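Local coordinates for protein Pcza361.24 (Amycolatopsis orientalis, PDB 3G2M) that probably transfers a methyl group from S-adenosyl-L-methionine to a nitrogen of a glycopeptide during the biosynthesis of glycopeptide antibiotics, at residues T69-E74 and G94-P99; V86-A91 and W105-L110; V154-G159 and F186-A191; I269-F274 and V285-V290. All blocks are in the same frame, centred on the assembly; numbering follows the deposited sequence.

Interaction 1 of 4, residues T69-E74 and G94-P99; sequences TSEARE and GRLTFP
The first turns of helix 69-79 pass the loop that leads into helix 97-101, and the backbones come nearest where the CA atoms of A72 and L96 lie 5.7 Å apart. Two kinds of contact share this meeting place, one ionic and one apolar. On the ionic side E71 and R95 form a salt bridge in which both terminal nitrogens of the guanidinium converge end-on on a single oxygen: R95 NH1 lies 3.1 Å and R95 NH2 3.3 Å from E71 OE1. The oxygen sits at the edge of the guanidinium, close to its plane, and both nitrogens approach from one face of the carboxylate, the two planes being 46° apart. E71 reaches across as an extended chain, its CG anti to the backbone N (chi1 -173°), whereas R95 bends at chi3 to bring its flat end round. L96 touches both parts: its CD1 rests 3.7 Å from E71 OE2, while CD2 packs 4.0 Å from A72 CB and lies over one face of the R95 guanidinium, toward its rim. Beyond it, A72 CB meets P99 CB at 3.6 Å, a close methyl-to-ring contact. The second oxygen, E71 OE2, is taken by hydrogen bonds to S157 and S189. R95 binds S-adenosyl-L-methionine, absent from this chain; E71 is probably a second-shell residue, its buried carboxylate likely offsetting part of the arginine's charge and helping to position the guanidinium.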
loop_
_atom_site.group_PDB
_atom_site.type_symbol
_atom_site.label_atom_id
_atom_site.label_comp_id
_atom_site.label_asym_id
_atom_site.label_seq_id
_atom_site.Cartn_x
_atom_site.Cartn_y
_atom_site.Cartn_z
ATOM N N THR A 69 -1.541 5.263 26.810
ATOM C CA THR A 69 -1.990 4.574 28.020
ATOM C C THR A 69 -3.165 3.645 27.743
ATOM O O THR A 69 -3.201 2.526 28.248
ATOM C CB THR A 69 -2.374 5.567 29.151
ATOM O OG1 THR A 69 -3.022 6.715 28.587
ATOM C CG2 THR A 69 -1.133 6.011 29.925
ATOM N N SER A 70 -4.115 4.113 26.935
ATOM C CA SER A 70 -5.274 3.313 26.544
ATOM C C SER A 70 -4.866 2.135 25.664
ATOM O O SER A 70 -5.448 1.051 25.748
ATOM C CB SER A 70 -6.297 4.174 25.806
ATOM O OG SER A 70 -6.833 5.165 26.661
ATOM N N GLU A 71 -3.871 2.362 24.811
ATOM C CA GLU A 71 -3.372 1.324 23.916
ATOM C C GLU A 71 -2.679 0.218 24.707
ATOM O O GLU A 71 -2.980 -0.961 24.519
ATOM C CB GLU A 71 -2.432 1.919 22.862
ATOM C CG GLU A 71 -2.011 0.923 21.802
ATOM C CD GLU A 71 -1.012 1.481 20.805
ATOM O OE1 GLU A 71 -0.823 2.715 20.744
ATOM O OE2 GLU A 71 -0.412 0.667 20.070
ATOM N N ALA A 72 -1.769 0.603 25.601
ATOM C CA ALA A 72 -1.056 -0.362 26.438
ATOM C C ALA A 72 -2.021 -1.188 27.284
ATOM O O ALA A 72 -1.832 -2.396 27.452
ATOM C CB ALA A 72 -0.024 0.338 27.318
ATOM N N ARG A 73 -3.057 -0.520 27.790
ATOM C CA ARG A 73 -4.144 -1.148 28.531
ATOM C C ARG A 73 -4.843 -2.231 27.703
ATOM O O ARG A 73 -5.134 -3.315 28.218
ATOM C CB ARG A 73 -5.153 -0.078 28.951
ATOM C CG ARG A 73 -6.077 -0.447 30.107
ATOM C CD ARG A 73 -6.922 0.762 30.498
ATOM N NE ARG A 73 -7.807 1.177 29.407
ATOM C CZ ARG A 73 -8.169 2.434 29.153
ATOM N NH1 ARG A 73 -7.716 3.437 29.902
ATOM N NH2 ARG A 73 -8.978 2.691 28.132
ATOM N N GLU A 74 -5.109 -1.941 26.427
ATOM C CA GLU A 74 -5.760 -2.922 25.556
ATOM C C GLU A 74 -4.882 -4.138 25.319
ATOM O O GLU A 74 -5.377 -5.267 25.301
ATOM C CB GLU A 74 -6.210 -2.312 24.226
ATOM C CG GLU A 74 -7.561 -1.610 24.293
ATOM C CD GLU A 74 -8.736 -2.531 24.627
ATOM O OE1 GLU A 74 -8.755 -3.713 24.212
ATOM O OE2 GLU A 74 -9.666 -2.052 25.299
ATOM N N GLY A 94 9.829 3.859 24.431
ATOM C CA GLY A 94 9.071 3.265 25.520
ATOM C C GLY A 94 7.719 3.897 25.783
ATOM O O GLY A 94 7.225 3.850 26.906
ATOM N N ARG A 95 7.120 4.488 24.752
ATOM C CA ARG A 95 5.755 5.016 24.845
ATOM C C ARG A 95 4.793 3.956 25.400
ATOM O O ARG A 95 3.897 4.269 26.191
ATOM C CB ARG A 95 5.285 5.517 23.476
ATOM C CG ARG A 95 3.941 6.254 23.484
ATOM C CD ARG A 95 3.456 6.519 22.063
ATOM N NE ARG A 95 3.376 5.290 21.279
ATOM C CZ ARG A 95 2.252 4.629 21.006
ATOM N NH1 ARG A 95 1.078 5.075 21.435
ATOM N NH2 ARG A 95 2.305 3.518 20.287
ATOM N N LEU A 96 4.989 2.702 24.993
ATOM C CA LEU A 96 4.234 1.583 25.561
ATOM C C LEU A 96 5.052 0.760 26.556
ATOM O O LEU A 96 4.487 0.130 27.452
ATOM C CB LEU A 96 3.687 0.659 24.463
ATOM C CG LEU A 96 2.737 1.209 23.397
ATOM C CD1 LEU A 96 2.301 0.068 22.474
ATOM C CD2 LEU A 96 1.524 1.900 23.997
ATOM N N THR A 97 6.376 0.765 26.399
ATOM C CA THR A 97 7.243 -0.076 27.223
ATOM C C THR A 97 7.141 0.248 28.714
ATOM O O THR A 97 7.084 -0.660 29.539
ATOM C CB THR A 97 8.726 0.018 26.816
ATOM O OG1 THR A 97 8.842 0.051 25.388
ATOM C CG2 THR A 97 9.508 -1.176 27.364
ATOM N N PHE A 98 7.132 1.534 29.050
ATOM C CA PHE A 98 7.061 1.949 30.452
ATOM C C PHE A 98 5.708 1.597 31.092
ATOM O O PHE A 98 5.683 1.057 32.199
ATOM C CB PHE A 98 7.448 3.425 30.617
ATOM C CG PHE A 98 8.921 3.682 30.423
ATOM C CD1 PHE A 98 9.814 3.516 31.477
ATOM C CD2 PHE A 98 9.417 4.066 29.180
ATOM C CE1 PHE A 98 11.182 3.739 31.301
ATOM C CE2 PHE A 98 10.783 4.287 28.991
ATOM C CZ PHE A 98 11.666 4.125 30.058
ATOM N N PRO A 99 4.582 1.894 30.406
ATOM C CA PRO A 99 3.312 1.293 30.835
ATOM C C PRO A 99 3.355 -0.234 31.014
ATOM O O PRO A 99 2.783 -0.741 31.978
ATOM C CB PRO A 99 2.351 1.678 29.712
ATOM C CG PRO A 99 2.884 2.963 29.204
ATOM C CD PRO A 99 4.378 2.844 29.295
#

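Interaction 2 of 4, residues V86-A91 and W105-L110; sequences VLELAA and WEVTAL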
loop_
_atom_site.group_PDB
_atom_site.type_symbol
_atom_site.label_atom_id
_atom_site.label_comp_id
_atom_site.label_asym_id
_atom_site.label_seq_id
_atom_site.Cartn_x
_atom_site.Cartn_y
_atom_site.Cartn_z
ATOM N N VAL A 86 7.941 -10.503 27.544
ATOM C CA VAL A 86 7.236 -10.039 26.346
ATOM C C VAL A 86 8.242 -9.369 25.411
ATOM O O VAL A 86 9.077 -8.590 25.854
ATOM C CB VAL A 86 6.099 -9.041 26.716
ATOM C CG1 VAL A 86 5.384 -8.514 25.473
ATOM C CG2 VAL A 86 5.090 -9.694 27.672
ATOM N N LEU A 87 8.168 -9.683 24.119
ATOM C CA LEU A 87 8.974 -8.990 23.133
ATOM C C LEU A 87 8.163 -7.850 22.513
ATOM O O LEU A 87 7.110 -8.083 21.926
ATOM C CB LEU A 87 9.461 -9.970 22.056
ATOM C CG LEU A 87 10.261 -9.407 20.880
ATOM C CD1 LEU A 87 11.570 -8.753 21.341
ATOM C CD2 LEU A 87 10.527 -10.513 19.873
ATOM N N GLU A 88 8.635 -6.619 22.676
ATOM C CA GLU A 88 7.997 -5.473 22.026
ATOM C C GLU A 88 8.833 -5.005 20.836
ATOM O O GLU A 88 9.983 -4.607 20.996
ATOM C CB GLU A 88 7.760 -4.320 23.004
ATOM C CG GLU A 88 7.008 -3.144 22.376
ATOM C CD GLU A 88 7.021 -1.885 23.220
ATOM O OE1 GLU A 88 7.445 -1.939 24.394
ATOM O OE2 GLU A 88 6.592 -0.832 22.705
ATOM N N LEU A 89 8.238 -5.063 19.647
ATOM C CA LEU A 89 8.935 -4.707 18.409
ATOM C C LEU A 89 8.787 -3.229 18.126
ATOM O O LEU A 89 7.693 -2.668 18.273
ATOM C CB LEU A 89 8.400 -5.517 17.218
ATOM C CG LEU A 89 8.369 -7.035 17.386
ATOM C CD1 LEU A 89 7.583 -7.703 16.253
ATOM C CD2 LEU A 89 9.778 -7.622 17.486
ATOM N N ALA A 90 9.893 -2.618 17.701
ATOM C CA ALA A 90 9.962 -1.195 17.365
ATOM C C ALA A 90 9.469 -0.345 18.534
ATOM O O ALA A 90 8.546 0.464 18.390
ATOM C CB ALA A 90 9.180 -0.899 16.071
ATOM N N ALA A 91 10.093 -0.550 19.698
ATOM C CA ALA A 91 9.618 0.028 20.956
ATOM C C ALA A 91 9.868 1.536 21.070
ATOM O O ALA A 91 9.334 2.208 21.971
ATOM C CB ALA A 91 10.247 -0.704 22.134
ATOM N N TRP A 105 5.527 -6.608 33.914
ATOM C CA TRP A 105 6.100 -7.377 32.803
ATOM C C TRP A 105 7.622 -7.293 32.723
ATOM O O TRP A 105 8.209 -6.242 32.963
ATOM C CB TRP A 105 5.534 -6.874 31.472
ATOM C CG TRP A 105 4.067 -7.134 31.245
ATOM C CD1 TRP A 105 3.145 -7.560 32.168
ATOM C CD2 TRP A 105 3.349 -6.936 30.024
ATOM N NE1 TRP A 105 1.906 -7.660 31.585
ATOM C CE2 TRP A 105 1.999 -7.283 30.270
ATOM C CE3 TRP A 105 3.716 -6.509 28.736
ATOM C CZ2 TRP A 105 1.015 -7.215 29.279
ATOM C CZ3 TRP A 105 2.737 -6.445 27.747
ATOM C CH2 TRP A 105 1.398 -6.795 28.029
ATOM N N GLU A 106 8.247 -8.419 32.392
ATOM C CA GLU A 106 9.596 -8.421 31.858
ATOM C C GLU A 106 9.444 -8.146 30.365
ATOM O O GLU A 106 8.671 -8.832 29.683
ATOM C CB GLU A 106 10.256 -9.782 32.055
ATOM C CG GLU A 106 10.618 -10.127 33.492
ATOM C CD GLU A 106 11.342 -11.455 33.580
ATOM O OE1 GLU A 106 10.736 -12.434 34.068
ATOM O OE2 GLU A 106 12.511 -11.525 33.139
ATOM N N VAL A 107 10.144 -7.131 29.862
ATOM C CA VAL A 107 10.018 -6.751 28.447
ATOM C C VAL A 107 11.383 -6.692 27.773
ATOM O O VAL A 107 12.316 -6.075 28.294
ATOM C CB VAL A 107 9.278 -5.391 28.242
ATOM C CG1 VAL A 107 9.036 -5.113 26.745
ATOM C CG2 VAL A 107 7.946 -5.370 28.977
ATOM N N THR A 108 11.495 -7.366 26.631
ATOM C CA THR A 108 12.605 -7.149 25.714
ATOM C C THR A 108 12.101 -6.165 24.665
ATOM O O THR A 108 11.140 -6.448 23.946
ATOM C CB THR A 108 13.085 -8.456 25.062
ATOM O OG1 THR A 108 13.541 -9.350 26.083
ATOM C CG2 THR A 108 14.233 -8.194 24.079
ATOM N N ALA A 109 12.711 -4.985 24.630
ATOM C CA ALA A 109 12.281 -3.936 23.719
ATOM C C ALA A 109 13.285 -3.837 22.577
ATOM O O ALA A 109 14.464 -3.596 22.804
ATOM C CB ALA A 109 12.153 -2.621 24.452
ATOM N N LEU A 110 12.804 -4.056 21.356
ATOM C CA LEU A 110 13.652 -4.063 20.167
ATOM C C LEU A 110 13.476 -2.771 19.376
ATOM O O LEU A 110 12.351 -2.383 19.063
ATOM C CB LEU A 110 13.291 -5.260 19.276
ATOM C CG LEU A 110 14.116 -5.465 18.002
ATOM C CD1 LEU A 110 15.239 -6.449 18.279
ATOM C CD2 LEU A 110 13.260 -5.954 16.850
#
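The beta-alpha-beta unit that opens the Rossmann-like methyltransferase fold brings V86-A91 alongside W105-L110; within them strands 86-89 and 107-110 are parallel neighbours, their axes 4.7 Å apart and at 19° to each other. The backbone bonds alternate in the usual parallel fashion: V86 N donates to E106 O and E88 N to T108 O, while T108 N and L110 N return bonds to V86 O and E88 O. The last of these spans 2.9 Å between L110 N and E88 O. Further on, A91 N bonds to L110 O at 3.0 Å. Side chains pack on both faces. At the start of the pair V86 CG2 packs obliquely against the six-membered part of the W105 indole, 3.6 Å from W105 CE3. On the side of V86, E88, V107 and A109, A91 CB touches A109 CB at 3.6 Å. The opposite face carries L87, whose CD1 sits 3.9 Å from T108 CG2, and L89, whose CD2 is equally far from L110 CD2. Helix 97-101 covers the face of E88 and V107, with T97 hydrogen-bonded to E88 and F100 stacked on W105; strands 151-156 and 135-139 flank the pair.

Interaction 3 of 4, residues V154-G159 and F186-A191; sequences VVISSG and FLLSLA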
loop_
_atom_site.group_PDB
_atom_site.type_symbol
_atom_site.label_atom_id
_atom_site.label_comp_id
_atom_site.label_asym_id
_atom_site.label_seq_id
_atom_site.Cartn_x
_atom_site.Cartn_y
_atom_site.Cartn_z
ATOM N N VAL A 154 4.452 -11.558 21.856
ATOM C CA VAL A 154 5.136 -10.578 21.018
ATOM C C VAL A 154 4.127 -9.501 20.605
ATOM O O VAL A 154 3.032 -9.817 20.154
ATOM C CB VAL A 154 5.791 -11.228 19.759
ATOM C CG1 VAL A 154 6.442 -10.157 18.870
ATOM C CG2 VAL A 154 6.827 -12.281 20.154
ATOM N N VAL A 155 4.498 -8.234 20.768
ATOM C CA VAL A 155 3.584 -7.116 20.488
ATOM C C VAL A 155 4.172 -6.099 19.504
ATOM O O VAL A 155 5.387 -5.882 19.463
ATOM C CB VAL A 155 3.084 -6.388 21.793
ATOM C CG1 VAL A 155 2.335 -7.350 22.709
ATOM C CG2 VAL A 155 4.220 -5.739 22.547
ATOM N N ILE A 156 3.297 -5.492 18.701
ATOM C CA ILE A 156 3.695 -4.409 17.806
ATOM C C ILE A 156 2.575 -3.371 17.704
ATOM O O ILE A 156 1.394 -3.719 17.643
ATOM C CB ILE A 156 4.143 -4.937 16.399
ATOM C CG1 ILE A 156 4.857 -3.840 15.596
ATOM C CG2 ILE A 156 2.971 -5.543 15.607
ATOM C CD1 ILE A 156 5.545 -4.354 14.341
ATOM N N SER A 157 2.963 -2.102 17.698
ATOM C CA SER A 157 2.009 -1.005 17.654
ATOM C C SER A 157 1.695 -0.590 16.221
ATOM O O SER A 157 2.535 -0.738 15.324
ATOM C CB SER A 157 2.547 0.183 18.455
ATOM O OG SER A 157 1.548 1.178 18.625
ATOM N N SER A 158 0.486 -0.059 16.016
ATOM C CA SER A 158 0.030 0.385 14.693
ATOM C C SER A 158 1.045 1.228 13.924
ATOM O O SER A 158 1.286 0.987 12.746
ATOM C CB SER A 158 -1.273 1.181 14.819
ATOM O OG SER A 158 -1.741 1.525 13.530
ATOM N N GLY A 159 1.621 2.229 14.589
ATOM C CA GLY A 159 2.552 3.153 13.940
ATOM C C GLY A 159 3.741 2.451 13.306
ATOM O O GLY A 159 4.208 2.837 12.220
ATOM N N PHE A 186 0.893 -13.361 19.235
ATOM C CA PHE A 186 1.334 -12.158 18.548
ATOM C C PHE A 186 0.188 -11.158 18.610
ATOM O O PHE A 186 -0.892 -11.411 18.079
ATOM C CB PHE A 186 1.687 -12.504 17.091
ATOM C CG PHE A 186 2.223 -11.346 16.284
ATOM C CD1 PHE A 186 2.830 -10.245 16.898
ATOM C CD2 PHE A 186 2.161 -11.383 14.888
ATOM C CE1 PHE A 186 3.331 -9.190 16.141
ATOM C CE2 PHE A 186 2.674 -10.333 14.120
ATOM C CZ PHE A 186 3.252 -9.239 14.741
ATOM N N LEU A 187 0.418 -10.036 19.284
ATOM C CA LEU A 187 -0.612 -9.009 19.435
ATOM C C LEU A 187 -0.240 -7.781 18.639
ATOM O O LEU A 187 0.893 -7.308 18.714
ATOM C CB LEU A 187 -0.802 -8.612 20.905
ATOM C CG LEU A 187 -1.364 -9.551 21.982
ATOM C CD1 LEU A 187 -2.802 -9.917 21.727
ATOM C CD2 LEU A 187 -0.541 -10.802 22.173
ATOM N N LEU A 188 -1.203 -7.262 17.885
ATOM C CA LEU A 188 -0.993 -6.056 17.095
ATOM C C LEU A 188 -2.108 -5.045 17.349
ATOM O O LEU A 188 -3.269 -5.419 17.479
ATOM C CB LEU A 188 -0.957 -6.383 15.592
ATOM C CG LEU A 188 -0.185 -7.576 15.022
ATOM C CD1 LEU A 188 -1.032 -8.842 15.033
ATOM C CD2 LEU A 188 0.236 -7.257 13.578
ATOM N N SER A 189 -1.751 -3.769 17.444
ATOM C CA SER A 189 -2.745 -2.713 17.320
ATOM C C SER A 189 -2.661 -2.158 15.907
ATOM O O SER A 189 -1.575 -2.112 15.322
ATOM C CB SER A 189 -2.536 -1.610 18.351
ATOM O OG SER A 189 -1.354 -0.876 18.095
ATOM N N LEU A 190 -3.809 -1.767 15.357
ATOM C CA LEU A 190 -3.890 -1.260 13.989
ATOM C C LEU A 190 -4.916 -0.149 13.933
ATOM O O LEU A 190 -6.078 -0.373 14.271
ATOM C CB LEU A 190 -4.310 -2.371 13.011
ATOM C CG LEU A 190 -3.421 -3.627 12.917
ATOM C CD1 LEU A 190 -4.144 -4.772 12.221
ATOM C CD2 LEU A 190 -2.109 -3.324 12.227
ATOM N N ALA A 191 -4.486 1.032 13.497
ATOM C CA ALA A 191 -5.395 2.159 13.287
ATOM C C ALA A 191 -6.435 1.827 12.213
ATOM O O ALA A 191 -6.107 1.204 11.197
ATOM C CB ALA A 191 -4.617 3.405 12.913
#
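S189 holds its OG between the backbone N and the carbonyl carbon (chi1 69°), and S158 holds its own anti to the backbone N (chi1 -176°); these two rotations let hydroxyls continue the bonding of a parallel strand pair in the central sheet of the Rossmann-like fold. Along V154-I156 and F186-S189 the backbone does the work: L187 N donates to V154 O, I156 N to L187 O, and S189 N, at 3.2 Å, to I156 O. Where the first strand gives way to helix 158-161, S158 N turns to S189 OG, 2.9 Å away. Helix 69-79 lies against this pair through F75, which touches V155, L187 and S189; the neighbouring S157 binds S-adenosyl-L-methionine. Apolar packing fills the face of I156, F186 and L188: I156 CG2 lies 3.7 Å from F186 CE1 and 3.8 Å from L188 CG, under helices 166-179 and 254-263. The F186 ring also turns its edge to the backbone, with CD1 3.3 Å from V154 O. On the other face V155 CG1 rests 3.8 Å from L187 CB. At the far end S158 OG accepts the backbone hydrogen of A191 N at 2.8 Å.

Interaction 4 of 4, residues I269-F274 and V285-V290; sequences IAQTPF and VLVEAV
L286 O is held by two hydrogen-bond donors, the backbone T272 N at 2.8 Å and a water whose oxygen lies equally far away. That water also donates to E288 OE2 and sits 2.6 Å from T272 OG1, so it links the T272 hydroxyl, the L286 carbonyl and the E288 carboxylate across an antiparallel strand pair. E288 projects from the face it shares with T272 and L286, its extended chain leaning toward the other strand, with OE2 3.5 Å from A270 CB; the other oxygen, OE1, forms a salt bridge with K185, so the carboxylate is served at both ends. Between the backbones, T272 and L286 make a hydrogen-bonded pair, with L286 N returning a bond to T272 O. E288 N likewise bonds to A270 O. The F274 ring comes in edge-first: CE2 lies 3.5 Å from L286 N and 3.8 Å from L286 CB, its CG having been set between backbone N and carbonyl carbon (chi1 69°), which swings the ring back over the neighbouring strand. On the opposite face Q271 CB packs against V285 CG1. At the other end I269 CD1 meets V290 CG1 at 3.8 Å, and I269 N bonds to E288 O. Because I269 and A270 both face E288, the pairing contains a classic beta bulge. The whole is the C-terminal beta hairpin of strands 267-274 and 284-290, which completes the seven-stranded sheet, with strand 284-290 antiparallel to the rest (order 3-2-1-4-5-7-6), as in class I methyltransferases.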
loop_
_atom_site.group_PDB
_atom_site.type_symbol
_atom_site.label_atom_id
_atom_site.label_comp_id
_atom_site.label_asym_id
_atom_site.label_seq_id
_atom_site.Cartn_x
_atom_site.Cartn_y
_atom_site.Cartn_z
ATOM N N ILE A 269 -7.236 -15.049 15.775
ATOM C CA ILE A 269 -8.254 -15.622 16.670
ATOM C C ILE A 269 -9.180 -14.594 17.333
ATOM O O ILE A 269 -10.185 -14.965 17.947
ATOM C CB ILE A 269 -7.618 -16.555 17.744
ATOM C CG1 ILE A 269 -6.556 -15.810 18.558
ATOM C CG2 ILE A 269 -7.037 -17.807 17.076
ATOM C CD1 ILE A 269 -6.005 -16.591 19.754
ATOM N N ALA A 270 -8.826 -13.315 17.232
ATOM C CA ALA A 270 -9.684 -12.228 17.714
ATOM C C ALA A 270 -9.250 -10.884 17.147
ATOM O O ALA A 270 -8.061 -10.647 16.947
ATOM C CB ALA A 270 -9.706 -12.183 19.241
ATOM N N GLN A 271 -10.230 -10.024 16.873
ATOM C CA GLN A 271 -10.002 -8.635 16.458
ATOM C C GLN A 271 -10.965 -7.780 17.259
ATOM O O GLN A 271 -12.186 -7.918 17.118
ATOM C CB GLN A 271 -10.314 -8.418 14.976
ATOM C CG GLN A 271 -9.678 -9.364 13.984
ATOM C CD GLN A 271 -10.162 -9.100 12.559
ATOM O OE1 GLN A 271 -10.300 -7.949 12.133
ATOM N NE2 GLN A 271 -10.425 -10.162 11.827
ATOM N N THR A 272 -10.425 -6.907 18.100
ATOM C CA THR A 272 -11.249 -6.093 18.985
ATOM C C THR A 272 -11.044 -4.602 18.723
ATOM O O THR A 272 -9.983 -4.054 19.034
ATOM C CB THR A 272 -10.965 -6.403 20.472
ATOM O OG1 THR A 272 -10.991 -7.822 20.682
ATOM C CG2 THR A 272 -12.008 -5.733 21.372
ATOM N N PRO A 273 -12.065 -3.936 18.150
ATOM C CA PRO A 273 -11.984 -2.486 17.988
ATOM C C PRO A 273 -12.004 -1.757 19.335
ATOM O O PRO A 273 -12.653 -2.215 20.281
ATOM C CB PRO A 273 -13.226 -2.151 17.150
ATOM C CG PRO A 273 -14.165 -3.274 17.391
ATOM C CD PRO A 273 -13.318 -4.488 17.602
ATOM N N PHE A 274 -11.275 -0.648 19.415
ATOM C CA PHE A 274 -11.210 0.166 20.627
ATOM C C PHE A 274 -10.808 1.598 20.291
ATOM O O PHE A 274 -10.302 1.864 19.201
ATOM C CB PHE A 274 -10.255 -0.451 21.662
ATOM C CG PHE A 274 -8.796 -0.406 21.269
ATOM C CD1 PHE A 274 -7.971 0.617 21.729
ATOM C CD2 PHE A 274 -8.242 -1.402 20.473
ATOM C CE1 PHE A 274 -6.623 0.654 21.386
ATOM C CE2 PHE A 274 -6.892 -1.368 20.121
ATOM C CZ PHE A 274 -6.086 -0.346 20.581
ATOM N N VAL A 285 -7.856 -1.326 16.210
ATOM C CA VAL A 285 -8.215 -2.733 16.371
ATOM C C VAL A 285 -7.057 -3.483 17.054
ATOM O O VAL A 285 -5.894 -3.344 16.651
ATOM C CB VAL A 285 -8.563 -3.393 14.994
ATOM C CG1 VAL A 285 -8.898 -4.867 15.153
ATOM C CG2 VAL A 285 -9.728 -2.677 14.335
ATOM N N LEU A 286 -7.381 -4.240 18.105
ATOM C CA LEU A 286 -6.418 -5.138 18.731
ATOM C C LEU A 286 -6.590 -6.537 18.158
ATOM O O LEU A 286 -7.616 -7.189 18.378
ATOM C CB LEU A 286 -6.565 -5.153 20.263
ATOM C CG LEU A 286 -5.321 -5.392 21.142
ATOM C CD1 LEU A 286 -4.697 -6.773 20.921
ATOM C CD2 LEU A 286 -4.258 -4.290 20.996
ATOM N N VAL A 287 -5.569 -6.987 17.434
ATOM C CA VAL A 287 -5.587 -8.270 16.726
ATOM C C VAL A 287 -4.755 -9.287 17.503
ATOM O O VAL A 287 -3.635 -8.989 17.917
ATOM C CB VAL A 287 -5.040 -8.110 15.273
ATOM C CG1 VAL A 287 -4.844 -9.463 14.580
ATOM C CG2 VAL A 287 -5.959 -7.211 14.440
ATOM N N GLU A 288 -5.315 -10.477 17.723
ATOM C CA GLU A 288 -4.584 -11.578 18.364
ATOM C C GLU A 288 -4.345 -12.684 17.351
ATOM O O GLU A 288 -5.287 -13.154 16.701
ATOM C CB GLU A 288 -5.372 -12.155 19.538
ATOM C CG GLU A 288 -5.586 -11.204 20.697
ATOM C CD GLU A 288 -6.679 -11.679 21.617
ATOM O OE1 GLU A 288 -6.525 -12.789 22.182
ATOM O OE2 GLU A 288 -7.691 -10.952 21.759
ATOM N N ALA A 289 -3.092 -13.114 17.231
ATOM C CA ALA A 289 -2.746 -14.166 16.278
ATOM C C ALA A 289 -1.855 -15.221 16.908
ATOM O O ALA A 289 -0.991 -14.913 17.735
ATOM C CB ALA A 289 -2.083 -13.578 15.035
ATOM N N VAL A 290 -2.073 -16.467 16.502
ATOM C CA VAL A 290 -1.283 -17.601 16.987
ATOM C C VAL A 290 -0.916 -18.530 15.831
ATOM O O VAL A 290 -1.538 -18.485 14.770
ATOM C CB VAL A 290 -2.042 -18.411 18.080
ATOM C CG1 VAL A 290 -2.331 -17.539 19.309
ATOM C CG2 VAL A 290 -3.342 -19.023 17.519
HETATM O O HOH W 1 -8.599 -8.852 20.375
#

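Interactions 2, 3 and 4 are successive parts of one seven-stranded sheet, and interaction 1 packs against the sheet near the C-terminal ends of its strands. Strands 86-89 and 151-156 connect interactions 2 and 3 through L87 O and V155 N, 2.9 Å apart, while L188 O and V287 N, 2.8 Å apart, connect interactions 3 and 4. Two of them supply binding residues for S-adenosyl-L-methionine, which is not bound to this chain: R95 belongs to interaction 1 and S157 to interaction 3, and E71 OE2 reaches S157 OG at 2.5 Å. T97 OG1 similarly joins interaction 1 to E88 OE1 of interaction 2, at 2.6 Å. Interaction 4 stands further off, with the F274 side chain about 8 Å from that of S157.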